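Local coordinates for dihydrodipicolinate synthase family protein (Sinorhizobium meliloti, PDB 4DNH), which is of unknown function but folds as a closed eight-stranded TIM barrel, possibly akin to dihydrodipicolinate synthase-like lyases, at residues F67-W72 with L104-G109; R87-G92 with P319-K324; D133-A138 with S158-A163; L234-E239 with Y260-A265. One frame throughout, in Å; residues are numbered along the deposited sequence.

Contact 1 is the first to close along the chain: it pairs helix 61-73 with helix 93-108, the first two outer helices on successive strands of the barrel. Contact 2 opens within that loop, at 87-92 after strand 77-80, and so crosses contact 1; it closes only at 319-324, bringing the start of helix 323-333 back to the early loop. Contacts 3 and 4 follow in series inside this long span. The former joins helix 132-148 to helix 159-164, the latter helix 236-243 to helix 260-265. Contacts 2 and 3 also touch, through a probable hydrogen bond between Gly88 O and Arg159 NH1 (2.8 Å), whereas contacts 1 and 4 lie on opposite sides of the chain's centre.

Contact 1: F67-W72 with L104-G109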
loop_
_atom_site.group_PDB
_atom_site.type_symbol
_atom_site.label_atom_id
_atom_site.label_comp_id
_atom_site.label_asym_id
_atom_site.label_seq_id
_atom_site.Cartn_x
_atom_site.Cartn_y
_atom_site.Cartn_z
ATOM N N PHE A 67 4.159 -12.281 -7.153
ATOM C CA PHE A 67 4.182 -11.602 -5.857
ATOM C C PHE A 67 2.824 -11.605 -5.127
ATOM O O PHE A 67 2.784 -11.701 -3.915
ATOM C CB PHE A 67 4.750 -10.193 -5.991
ATOM C CG PHE A 67 4.947 -9.512 -4.688
ATOM C CD1 PHE A 67 6.038 -9.834 -3.879
ATOM C CD2 PHE A 67 4.035 -8.548 -4.249
ATOM C CE1 PHE A 67 6.225 -9.210 -2.654
ATOM C CE2 PHE A 67 4.221 -7.926 -3.029
ATOM C CZ PHE A 67 5.314 -8.259 -2.230
ATOM N N ARG A 68 1.718 -11.492 -5.852
ATOM C CA ARG A 68 0.414 -11.774 -5.257
ATOM C C ARG A 68 0.333 -13.174 -4.614
ATOM O O ARG A 68 -0.213 -13.323 -3.515
ATOM C CB ARG A 68 -0.694 -11.587 -6.282
ATOM C CG ARG A 68 -1.082 -10.134 -6.499
ATOM C CD ARG A 68 -0.239 -9.467 -7.572
ATOM N NE ARG A 68 -0.370 -8.007 -7.520
ATOM C CZ ARG A 68 0.641 -7.134 -7.514
ATOM N NH1 ARG A 68 1.905 -7.567 -7.578
ATOM N NH2 ARG A 68 0.377 -5.821 -7.440
ATOM N N HIS A 69 0.890 -14.191 -5.274
ATOM C CA HIS A 69 0.872 -15.554 -4.719
ATOM C C HIS A 69 1.691 -15.673 -3.467
ATOM O O HIS A 69 1.290 -16.369 -2.510
ATOM C CB HIS A 69 1.302 -16.607 -5.749
ATOM C CG HIS A 69 0.288 -16.835 -6.843
ATOM N ND1 HIS A 69 -0.821 -17.586 -6.664
ATOM C CD2 HIS A 69 0.241 -16.374 -8.160
ATOM C CE1 HIS A 69 -1.536 -17.614 -7.808
ATOM N NE2 HIS A 69 -0.886 -16.869 -8.723
ATOM N N ARG A 70 2.832 -14.991 -3.447
ATOM C CA ARG A 70 3.659 -14.894 -2.243
ATOM C C ARG A 70 2.849 -14.323 -1.081
ATOM O O ARG A 70 2.942 -14.823 0.057
ATOM C CB ARG A 70 4.892 -14.017 -2.501
ATOM C CG ARG A 70 5.950 -14.026 -1.408
ATOM C CD ARG A 70 7.060 -13.050 -1.776
ATOM N NE ARG A 70 7.812 -12.487 -0.645
ATOM C CZ ARG A 70 8.798 -13.119 -0.002
ATOM N NH1 ARG A 70 9.145 -14.366 -0.358
ATOM N NH2 ARG A 70 9.428 -12.511 1.005
ATOM N N LEU A 71 2.046 -13.293 -1.364
ATOM C CA LEU A 71 1.241 -12.662 -0.309
ATOM C C LEU A 71 0.139 -13.597 0.147
ATOM O O LEU A 71 -0.049 -13.799 1.339
ATOM C CB LEU A 71 0.664 -11.292 -0.716
ATOM C CG LEU A 71 1.613 -10.115 -0.947
ATOM C CD1 LEU A 71 0.829 -8.905 -1.453
ATOM C CD2 LEU A 71 2.407 -9.744 0.295
ATOM N N TRP A 72 -0.589 -14.173 -0.801
ATOM C CA TRP A 72 -1.610 -15.160 -0.442
ATOM C C TRP A 72 -1.060 -16.306 0.352
ATOM O O TRP A 72 -1.707 -16.726 1.307
ATOM C CB TRP A 72 -2.383 -15.624 -1.651
ATOM C CG TRP A 72 -3.220 -14.523 -2.248
ATOM C CD1 TRP A 72 -3.943 -13.545 -1.569
ATOM C CD2 TRP A 72 -3.461 -14.253 -3.675
ATOM N NE1 TRP A 72 -4.593 -12.717 -2.448
ATOM C CE2 TRP A 72 -4.348 -13.081 -3.726
ATOM C CE3 TRP A 72 -3.047 -14.842 -4.875
ATOM C CZ2 TRP A 72 -4.789 -12.543 -4.931
ATOM C CZ3 TRP A 72 -3.495 -14.285 -6.083
ATOM C CH2 TRP A 72 -4.344 -13.161 -6.106
ATOM N N LEU A 104 -7.607 -11.006 -10.194
ATOM C CA LEU A 104 -8.869 -11.679 -9.891
ATOM C C LEU A 104 -8.856 -13.100 -10.426
ATOM O O LEU A 104 -9.226 -14.037 -9.710
ATOM C CB LEU A 104 -10.083 -10.874 -10.390
ATOM C CG LEU A 104 -10.305 -9.580 -9.573
ATOM C CD1 LEU A 104 -11.311 -8.650 -10.226
ATOM C CD2 LEU A 104 -10.713 -9.872 -8.129
ATOM N N ALA A 105 -8.374 -13.267 -11.660
ATOM C CA ALA A 105 -8.297 -14.592 -12.277
ATOM C C ALA A 105 -7.334 -15.490 -11.518
ATOM O O ALA A 105 -7.618 -16.663 -11.346
ATOM C CB ALA A 105 -7.918 -14.503 -13.745
ATOM N N GLU A 106 -6.212 -14.949 -11.043
ATOM C CA GLU A 106 -5.296 -15.759 -10.230
ATOM C C GLU A 106 -5.989 -16.180 -8.944
ATOM O O GLU A 106 -5.941 -17.352 -8.577
ATOM C CB GLU A 106 -3.989 -15.025 -9.895
ATOM C CG GLU A 106 -3.011 -14.858 -11.047
ATOM C CD GLU A 106 -2.625 -16.158 -11.726
ATOM O OE1 GLU A 106 -2.323 -17.148 -11.029
ATOM O OE2 GLU A 106 -2.622 -16.183 -12.968
ATOM N N ALA A 107 -6.651 -15.221 -8.294
ATOM C CA ALA A 107 -7.365 -15.420 -7.026
ATOM C C ALA A 107 -8.371 -16.568 -7.053
ATOM O O ALA A 107 -8.345 -17.441 -6.182
ATOM C CB ALA A 107 -8.064 -14.133 -6.606
ATOM N N ARG A 108 -9.265 -16.554 -8.042
ATOM C CA ARG A 108 -10.256 -17.609 -8.197
ATOM C C ARG A 108 -9.595 -18.984 -8.382
ATOM O O ARG A 108 -10.249 -20.024 -8.215
ATOM C CB ARG A 108 -11.188 -17.318 -9.374
ATOM C CG ARG A 108 -12.134 -16.144 -9.175
ATOM C CD ARG A 108 -13.124 -16.054 -10.335
ATOM N NE ARG A 108 -12.453 -15.982 -11.636
ATOM C CZ ARG A 108 -12.106 -14.851 -12.253
ATOM N NH1 ARG A 108 -12.373 -13.666 -11.709
ATOM N NH2 ARG A 108 -11.487 -14.903 -13.424
ATOM N N GLY A 109 -8.308 -18.971 -8.733
ATOM C CA GLY A 109 -7.516 -20.180 -8.908
ATOM C C GLY A 109 -6.939 -20.740 -7.624
ATOM O O GLY A 109 -6.188 -21.699 -7.653
#
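The imidazole of His69 meets Glu106 OE1 at its edge, close to the ring plane, while one of its faces carries Trp72 CZ3 near the rim. The indole of Trp72 has the carbonyl oxygen of Arg68 over one face, toward the rim; His69 ND1 lies in plane at its edge, as, nearly, does Glu106 CB, 3.9 Å from Trp72 CZ3. Ala107 N approaches the benzene end obliquely, 3.8 Å from Trp72 CH2, with Ala107 CB 3.9 Å from the same CH2. The one hydrogen bond across the contact runs from His69 NE2 to Glu106 OE1, 2.7 Å long with an N-H...O angle of 148°. It reaches OE1 on the anti side, 32° out of the carboxylate plane, and the two planes stand steeply to one another. A bend at chi2 of Glu106 (-55°) curls the carboxylate round beside the imidazole. The axes of these neighbouring outer helices of the TIM barrel come no nearer than 10.9 Å, so the indole spans much of the gap; its NE1 binds Leu114 O. His69 ND1 accepts from Arg110 NH1. A leucine in place of His69 would probably leave Glu106 OE1 without this donor and Arg110 NH1 without this acceptor. The ring's proton at NE2 suffices for both bonds, which is consistent with a neutral imidazole that the carboxylate may polarise.

Contact 2: R87-G92 with P319-K324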
loop_
_atom_site.group_PDB
_atom_site.type_symbol
_atom_site.label_atom_id
_atom_site.label_comp_id
_atom_site.label_asym_id
_atom_site.label_seq_id
_atom_site.Cartn_x
_atom_site.Cartn_y
_atom_site.Cartn_z
ATOM N N ARG A 87 -0.494 3.581 -8.869
ATOM C CA ARG A 87 -1.755 4.111 -9.384
ATOM C C ARG A 87 -1.740 5.644 -9.381
ATOM O O ARG A 87 -1.336 6.270 -8.389
ATOM C CB ARG A 87 -2.908 3.601 -8.510
ATOM C CG ARG A 87 -4.304 3.850 -9.076
ATOM C CD ARG A 87 -4.640 2.838 -10.164
ATOM N NE ARG A 87 -6.031 2.938 -10.571
ATOM C CZ ARG A 87 -7.016 2.165 -10.122
ATOM N NH1 ARG A 87 -8.249 2.375 -10.564
ATOM N NH2 ARG A 87 -6.786 1.186 -9.236
ATOM N N GLY A 88 -2.168 6.249 -10.487
ATOM C CA GLY A 88 -2.186 7.725 -10.601
ATOM C C GLY A 88 -0.824 8.407 -10.754
ATOM O O GLY A 88 -0.765 9.603 -11.029
HETATM N N MSE A 89 0.261 7.645 -10.588
HETATM C CA MSE A 89 1.630 8.166 -10.586
HETATM C C MSE A 89 2.532 7.194 -11.337
HETATM O O MSE A 89 3.579 6.746 -10.831
HETATM C CB MSE A 89 2.049 8.398 -9.126
HETATM C CG MSE A 89 3.080 9.531 -8.995
HETATM SE SE MSE A 89 3.893 9.586 -7.184
HETATM C CE MSE A 89 5.790 9.198 -7.562
ATOM N N GLY A 90 2.126 6.859 -12.560
ATOM C CA GLY A 90 2.835 5.879 -13.379
ATOM C C GLY A 90 1.972 4.749 -13.937
ATOM O O GLY A 90 2.217 4.258 -15.046
ATOM N N LEU A 91 0.976 4.313 -13.171
ATOM C CA LEU A 91 0.115 3.225 -13.605
ATOM C C LEU A 91 -1.229 3.774 -14.051
ATOM O O LEU A 91 -2.056 4.115 -13.229
ATOM C CB LEU A 91 -0.057 2.199 -12.481
ATOM C CG LEU A 91 -0.760 0.900 -12.902
ATOM C CD1 LEU A 91 0.217 -0.001 -13.620
ATOM C CD2 LEU A 91 -1.374 0.157 -11.730
ATOM N N GLY A 92 -1.443 3.888 -15.356
ATOM C CA GLY A 92 -2.716 4.400 -15.853
ATOM C C GLY A 92 -3.868 3.442 -15.563
ATOM O O GLY A 92 -3.665 2.296 -15.115
ATOM N N PRO A 319 10.733 13.058 0.950
ATOM C CA PRO A 319 9.385 13.102 0.337
ATOM C C PRO A 319 8.739 11.722 0.235
ATOM O O PRO A 319 9.247 10.827 -0.454
ATOM C CB PRO A 319 9.642 13.681 -1.067
ATOM C CG PRO A 319 11.072 13.346 -1.341
ATOM C CD PRO A 319 11.783 13.423 -0.022
ATOM N N THR A 320 7.599 11.591 0.899
ATOM C CA THR A 320 6.952 10.309 1.154
ATOM C C THR A 320 6.396 9.589 -0.076
ATOM O O THR A 320 6.317 8.352 -0.090
ATOM C CB THR A 320 5.878 10.495 2.231
ATOM O OG1 THR A 320 6.544 10.810 3.447
ATOM C CG2 THR A 320 5.072 9.229 2.458
ATOM N N ARG A 321 6.036 10.347 -1.107
ATOM C CA ARG A 321 5.449 9.752 -2.302
ATOM C C ARG A 321 6.396 8.763 -3.015
ATOM O O ARG A 321 5.975 8.025 -3.913
ATOM C CB ARG A 321 4.907 10.824 -3.253
ATOM C CG ARG A 321 5.943 11.765 -3.869
ATOM C CD ARG A 321 5.236 12.836 -4.688
ATOM N NE ARG A 321 6.142 13.823 -5.293
ATOM C CZ ARG A 321 6.770 14.789 -4.616
ATOM N NH1 ARG A 321 6.626 14.890 -3.306
ATOM N NH2 ARG A 321 7.576 15.637 -5.244
ATOM N N PHE A 322 7.658 8.731 -2.587
ATOM C CA PHE A 322 8.675 7.891 -3.224
ATOM C C PHE A 322 8.940 6.624 -2.442
ATOM O O PHE A 322 9.867 5.884 -2.758
ATOM C CB PHE A 322 9.986 8.665 -3.457
ATOM C CG PHE A 322 9.842 9.837 -4.407
ATOM C CD1 PHE A 322 9.231 9.677 -5.648
ATOM C CD2 PHE A 322 10.311 11.098 -4.052
ATOM C CE1 PHE A 322 9.085 10.754 -6.518
ATOM C CE2 PHE A 322 10.158 12.178 -4.918
ATOM C CZ PHE A 322 9.541 12.006 -6.152
ATOM N N TYR A 323 8.113 6.354 -1.440
ATOM C CA TYR A 323 8.224 5.106 -0.692
ATOM C C TYR A 323 8.255 3.867 -1.573
ATOM O O TYR A 323 8.895 2.879 -1.224
ATOM C CB TYR A 323 7.100 4.975 0.333
ATOM C CG TYR A 323 5.744 4.631 -0.229
ATOM C CD1 TYR A 323 4.850 5.632 -0.598
ATOM C CD2 TYR A 323 5.324 3.304 -0.337
ATOM C CE1 TYR A 323 3.585 5.314 -1.092
ATOM C CE2 TYR A 323 4.070 2.983 -0.822
ATOM C CZ TYR A 323 3.217 3.992 -1.207
ATOM O OH TYR A 323 1.980 3.694 -1.689
ATOM N N LYS A 324 7.586 3.921 -2.721
ATOM C CA LYS A 324 7.455 2.735 -3.553
ATOM C C LYS A 324 8.814 2.256 -4.021
ATOM O O LYS A 324 9.038 1.056 -4.236
ATOM C CB LYS A 324 6.528 3.000 -4.726
ATOM C CG LYS A 324 5.184 3.568 -4.299
ATOM C CD LYS A 324 4.777 4.629 -5.283
ATOM C CE LYS A 324 3.680 5.498 -4.748
ATOM N NZ LYS A 324 3.970 6.852 -5.259
HETATM O O HOH W 1 0.988 6.234 -6.513
#
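Met89, present as selenomethionine, reaches across to meet Phe322 at about a right angle and Lys324 on a slant. A bend at its chi3 (116°) carries CE to within 3.8 Å of Phe322 CE1, an oblique approach to the ring. The selenium comes close to the lysine amine, Met89 SE to Lys324 NZ being 3.3 Å, and it also lies 4.2 Å from Arg321 CB. The phenyl ring in turn has Arg321 CG over the centre of one face. In the TIM barrel, residues 87-92 belong to the loop that follows strand 77-80, at the C-terminal end of the strands, and the 3-10 turn 320-322 leads into helix 323-333, which comes after the last barrel strand. Bent at chi2 and chi4, Lys324 curls back on that turn: its NZ donates to Arg321 O at 2.7 Å, in the carbonyl plane with a C=O...N angle of 152°. A leucine in place of Lys324 would probably leave Arg321 O without this donor and the selenium without its polar neighbour. The amine also makes a weak bond of 3.3 Å from Lys324 NZ to a water that lies 3.0 Å from Arg87 O and can donate to it.

Contact 3: D133-A138 with S158-A163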
loop_
_atom_site.group_PDB
_atom_site.type_symbol
_atom_site.label_atom_id
_atom_site.label_comp_id
_atom_site.label_asym_id
_atom_site.label_seq_id
_atom_site.Cartn_x
_atom_site.Cartn_y
_atom_site.Cartn_z
ATOM N N ASP A 133 -21.407 15.174 -12.649
ATOM C CA ASP A 133 -21.913 14.078 -13.490
ATOM C C ASP A 133 -20.771 13.311 -14.170
ATOM O O ASP A 133 -20.745 12.078 -14.152
ATOM C CB ASP A 133 -22.892 14.613 -14.545
ATOM C CG ASP A 133 -24.289 14.864 -13.987
ATOM O OD1 ASP A 133 -24.738 14.098 -13.102
ATOM O OD2 ASP A 133 -24.953 15.822 -14.448
ATOM N N ASP A 134 -19.830 14.059 -14.750
ATOM C CA ASP A 134 -18.627 13.493 -15.342
ATOM C C ASP A 134 -17.910 12.593 -14.343
ATOM O O ASP A 134 -17.370 11.543 -14.725
ATOM C CB ASP A 134 -17.667 14.597 -15.795
ATOM C CG ASP A 134 -18.231 15.455 -16.906
ATOM O OD1 ASP A 134 -19.212 15.038 -17.563
ATOM O OD2 ASP A 134 -17.679 16.559 -17.121
ATOM N N ILE A 135 -17.916 13.010 -13.072
ATOM C CA ILE A 135 -17.194 12.315 -11.998
ATOM C C ILE A 135 -17.921 11.028 -11.629
ATOM O O ILE A 135 -17.290 9.978 -11.481
ATOM C CB ILE A 135 -16.976 13.222 -10.755
ATOM C CG1 ILE A 135 -15.923 14.306 -11.051
ATOM C CG2 ILE A 135 -16.560 12.405 -9.540
ATOM C CD1 ILE A 135 -16.083 15.585 -10.249
ATOM N N LEU A 136 -19.248 11.105 -11.514
ATOM C CA LEU A 136 -20.040 9.908 -11.235
ATOM C C LEU A 136 -19.879 8.870 -12.330
ATOM O O LEU A 136 -19.749 7.675 -12.047
ATOM C CB LEU A 136 -21.512 10.247 -11.042
ATOM C CG LEU A 136 -21.807 10.987 -9.740
ATOM C CD1 LEU A 136 -23.216 11.581 -9.764
ATOM C CD2 LEU A 136 -21.578 10.087 -8.531
ATOM N N ALA A 137 -19.872 9.338 -13.575
ATOM C CA ALA A 137 -19.670 8.469 -14.730
ATOM C C ALA A 137 -18.302 7.777 -14.643
ATOM O O ALA A 137 -18.181 6.578 -14.896
ATOM C CB ALA A 137 -19.817 9.261 -16.027
ATOM N N ALA A 138 -17.287 8.532 -14.239
ATOM C CA ALA A 138 -15.946 7.995 -14.068
ATOM C C ALA A 138 -15.911 6.866 -13.021
ATOM O O ALA A 138 -15.418 5.770 -13.311
ATOM C CB ALA A 138 -14.983 9.112 -13.716
ATOM N N SER A 158 -10.661 10.786 -5.470
ATOM C CA SER A 158 -10.722 11.233 -6.851
ATOM C C SER A 158 -10.080 12.619 -7.059
ATOM O O SER A 158 -10.463 13.612 -6.418
ATOM C CB SER A 158 -12.183 11.192 -7.322
ATOM O OG SER A 158 -12.461 12.086 -8.387
ATOM N N ARG A 159 -9.091 12.651 -7.955
ATOM C CA ARG A 159 -8.340 13.859 -8.333
ATOM C C ARG A 159 -9.319 14.932 -8.866
ATOM O O ARG A 159 -9.270 16.079 -8.442
ATOM C CB ARG A 159 -7.313 13.477 -9.424
ATOM C CG ARG A 159 -5.820 13.750 -9.202
ATOM C CD ARG A 159 -5.252 12.947 -8.041
ATOM N NE ARG A 159 -4.035 12.110 -8.212
ATOM C CZ ARG A 159 -3.260 11.924 -9.289
ATOM N NH1 ARG A 159 -2.227 11.088 -9.175
ATOM N NH2 ARG A 159 -3.487 12.541 -10.453
ATOM N N ALA A 160 -10.229 14.544 -9.767
ATOM C CA ALA A 160 -11.142 15.491 -10.433
ATOM C C ALA A 160 -12.158 16.108 -9.470
ATOM O O ALA A 160 -12.558 17.273 -9.629
ATOM C CB ALA A 160 -11.865 14.813 -11.587
ATOM N N LEU A 161 -12.572 15.313 -8.484
ATOM C CA LEU A 161 -13.497 15.754 -7.448
ATOM C C LEU A 161 -12.835 16.746 -6.474
ATOM O O LEU A 161 -13.439 17.775 -6.140
ATOM C CB LEU A 161 -14.113 14.554 -6.719
ATOM C CG LEU A 161 -15.143 14.819 -5.610
ATOM C CD1 LEU A 161 -16.431 15.462 -6.114
ATOM C CD2 LEU A 161 -15.445 13.536 -4.861
ATOM N N ALA A 162 -11.593 16.465 -6.059
ATOM C CA ALA A 162 -10.830 17.404 -5.206
ATOM C C ALA A 162 -10.669 18.811 -5.824
ATOM O O ALA A 162 -10.526 19.791 -5.101
ATOM C CB ALA A 162 -9.473 16.825 -4.823
ATOM N N ALA A 163 -10.698 18.882 -7.157
ATOM C CA ALA A 163 -10.599 20.132 -7.914
ATOM C C ALA A 163 -11.954 20.721 -8.301
ATOM O O ALA A 163 -12.060 21.914 -8.544
ATOM C CB ALA A 163 -9.753 19.916 -9.160
#
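Ile135 meets three residues of the second segment, and each of its branches has its own neighbour. The end of the longer branch reaches the backbone: Ile135 CD1 lies 3.8 Å from Leu161 CA and 4.0 Å from Ala160 O. The same methyl meets a side chain as well, Leu161 CD1, at 4.2 Å. Further back, Ile135 CG1 packs against Ala160 CB at 4.1 Å, while the short branch faces the hydroxyl of Ser158, with Ile135 CG2 4.3 Å from Ser158 OG. The chi1 of Ile135 (-72°) sets CG1 beside the backbone N and CG2 opposite that atom, which spreads the two branches over different parts of the helix start. No hydrogen bond crosses, so the join rests on apolar contact alone. In the TIM barrel, helix 132-148 connects strand 115-119 to strand 153-155, and helix 159-164 opens the connection that follows; the contact therefore ties consecutive beta-alpha units together on the outside of the barrel. The second helix is fixed at its start by Ser158, its N-cap, whose OG accepts from Leu161 N at 3.2 Å with an N-H...O angle of 154°. Tyr202 OH takes the amide of Ser158, and the Tyr202 side chain touches Leu161. Beyond, Leu161 rests against Tyr171 and Val174 of helix 168-181, and Arg159 forms a salt bridge with Asp196.

Contact 4: L234-E239 with Y260-A265; sequences LSKEKE and YAELIA
Lys236 and Glu262 link the starts of two helices that serve consecutive connections of the TIM barrel, helix 236-243 before strand 251-254 and helix 260-265 after it. Both side chains leave their backbones with CG opposite the N, and beyond that they differ. Glu262 runs on extended, whereas Lys236 bends at chi3 (136°), and the two side chains cross at about a right angle. The result is a salt bridge whose hydrogen bond is weak, Lys236 NZ to Glu262 OE1 being 3.3 Å. The lysine methylenes share the approach, with Lys236 CE 3.4 Å from Glu262 OE2, so the carboxylate lies across the end of the lysine, touching CD and CE as well as NZ. Next to the charged pair, Leu263 is the apolar part of the contact. Its CG stands beside the backbone N (chi1 -58°), which directs the isobutyl group across to the other helix, where Leu263 CD2 lies 4.3 Å from Lys236 CG. Glu239 comes to meet it from the opposite direction, extended beyond CG, and the leucine methyl abuts the carboxylate, nearest at OE1, with a short 3.1 Å from Leu263 CD1 to Glu239 OE1. Each oxygen of that buried carboxylate has its own hydroxyl partner: Thr254 OG1 bonds OE1, Ser272 OG bonds OE2. The second oxygen, Glu239 OE2, lies 4.0 Å from Leu263 CB.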
loop_
_atom_site.group_PDB
_atom_site.type_symbol
_atom_site.label_atom_id
_atom_site.label_comp_id
_atom_site.label_asym_id
_atom_site.label_seq_id
_atom_site.Cartn_x
_atom_site.Cartn_y
_atom_site.Cartn_z
ATOM N N LEU A 234 -0.990 9.537 7.892
ATOM C CA LEU A 234 0.166 9.396 8.787
ATOM C C LEU A 234 0.094 10.285 10.043
ATOM O O LEU A 234 1.105 10.805 10.518
ATOM C CB LEU A 234 1.477 9.602 8.027
ATOM C CG LEU A 234 1.769 8.768 6.779
ATOM C CD1 LEU A 234 3.222 8.973 6.394
ATOM C CD2 LEU A 234 1.482 7.281 6.978
ATOM N N SER A 235 -1.123 10.454 10.554
ATOM C CA SER A 235 -1.382 11.195 11.778
ATOM C C SER A 235 -2.056 10.198 12.705
ATOM O O SER A 235 -3.266 9.989 12.639
ATOM C CB SER A 235 -2.306 12.385 11.493
ATOM O OG SER A 235 -2.071 13.477 12.380
ATOM N N LYS A 236 -1.250 9.561 13.549
ATOM C CA LYS A 236 -1.701 8.491 14.438
ATOM C C LYS A 236 -2.842 8.908 15.400
ATOM O O LYS A 236 -3.781 8.133 15.633
ATOM C CB LYS A 236 -0.488 7.903 15.170
ATOM C CG LYS A 236 -0.753 7.318 16.539
ATOM C CD LYS A 236 0.537 7.268 17.331
ATOM C CE LYS A 236 0.300 7.752 18.750
ATOM N NZ LYS A 236 1.546 7.716 19.563
ATOM N N GLU A 237 -2.782 10.129 15.936
ATOM C CA GLU A 237 -3.880 10.611 16.781
ATOM C C GLU A 237 -5.193 10.730 16.008
ATOM O O GLU A 237 -6.266 10.544 16.579
ATOM C CB GLU A 237 -3.551 11.921 17.531
ATOM C CG GLU A 237 -2.641 12.894 16.796
ATOM C CD GLU A 237 -3.351 13.793 15.789
ATOM O OE1 GLU A 237 -3.076 13.655 14.577
ATOM O OE2 GLU A 237 -4.167 14.647 16.199
ATOM N N LYS A 238 -5.106 11.021 14.715
ATOM C CA LYS A 238 -6.307 11.211 13.921
ATOM C C LYS A 238 -7.036 9.893 13.662
ATOM O O LYS A 238 -8.271 9.871 13.608
ATOM C CB LYS A 238 -6.012 11.977 12.631
ATOM C CG LYS A 238 -6.005 13.494 12.820
ATOM C CD LYS A 238 -5.434 14.231 11.616
ATOM C CE LYS A 238 -5.056 15.659 11.967
ATOM N NZ LYS A 238 -3.860 15.721 12.854
ATOM N N GLU A 239 -6.273 8.803 13.553
ATOM C CA GLU A 239 -6.828 7.468 13.371
ATOM C C GLU A 239 -7.545 6.963 14.639
ATOM O O GLU A 239 -8.667 6.435 14.570
ATOM C CB GLU A 239 -5.736 6.477 12.930
ATOM C CG GLU A 239 -6.281 5.135 12.480
ATOM C CD GLU A 239 -5.228 4.150 11.976
ATOM O OE1 GLU A 239 -4.205 4.580 11.393
ATOM O OE2 GLU A 239 -5.436 2.925 12.145
ATOM N N TYR A 260 1.757 1.485 12.379
ATOM C CA TYR A 260 0.994 0.242 12.247
ATOM C C TYR A 260 1.045 -0.734 13.438
ATOM O O TYR A 260 0.012 -1.286 13.831
ATOM C CB TYR A 260 1.380 -0.476 10.947
ATOM C CG TYR A 260 2.858 -0.785 10.790
ATOM C CD1 TYR A 260 3.754 0.182 10.323
ATOM C CD2 TYR A 260 3.358 -2.058 11.085
ATOM C CE1 TYR A 260 5.107 -0.104 10.179
ATOM C CE2 TYR A 260 4.708 -2.357 10.945
ATOM C CZ TYR A 260 5.584 -1.378 10.492
ATOM O OH TYR A 260 6.935 -1.682 10.352
ATOM N N ALA A 261 2.223 -0.960 14.010
ATOM C CA ALA A 261 2.339 -1.903 15.130
ATOM C C ALA A 261 1.460 -1.480 16.309
ATOM O O ALA A 261 0.667 -2.287 16.803
ATOM C CB ALA A 261 3.790 -2.074 15.560
ATOM N N GLU A 262 1.589 -0.209 16.720
ATOM C CA GLU A 262 0.806 0.375 17.808
ATOM C C GLU A 262 -0.692 0.323 17.529
ATOM O O GLU A 262 -1.484 -0.012 18.423
ATOM C CB GLU A 262 1.230 1.828 18.081
ATOM C CG GLU A 262 0.502 2.463 19.263
ATOM C CD GLU A 262 0.688 3.975 19.379
ATOM O OE1 GLU A 262 1.747 4.489 18.951
ATOM O OE2 GLU A 262 -0.227 4.654 19.921
ATOM N N LEU A 263 -1.071 0.663 16.300
ATOM C CA LEU A 263 -2.479 0.741 15.915
ATOM C C LEU A 263 -3.140 -0.623 15.741
ATOM O O LEU A 263 -4.279 -0.814 16.188
ATOM C CB LEU A 263 -2.648 1.590 14.653
ATOM C CG LEU A 263 -2.134 3.036 14.724
ATOM C CD1 LEU A 263 -1.949 3.612 13.330
ATOM C CD2 LEU A 263 -3.082 3.888 15.541
ATOM N N ILE A 264 -2.431 -1.567 15.104
ATOM C CA ILE A 264 -2.938 -2.936 14.905
ATOM C C ILE A 264 -3.189 -3.645 16.251
ATOM O O ILE A 264 -4.260 -4.210 16.460
ATOM C CB ILE A 264 -2.049 -3.749 13.942
ATOM C CG1 ILE A 264 -2.065 -3.101 12.549
ATOM C CG2 ILE A 264 -2.538 -5.181 13.802
ATOM C CD1 ILE A 264 -1.017 -3.619 11.577
ATOM N N ALA A 265 -2.222 -3.568 17.167
ATOM C CA ALA A 265 -2.386 -4.091 18.534
ATOM C C ALA A 265 -3.526 -3.378 19.273
ATOM O O ALA A 265 -4.258 -3.993 20.039
ATOM C CB ALA A 265 -1.085 -3.974 19.321
#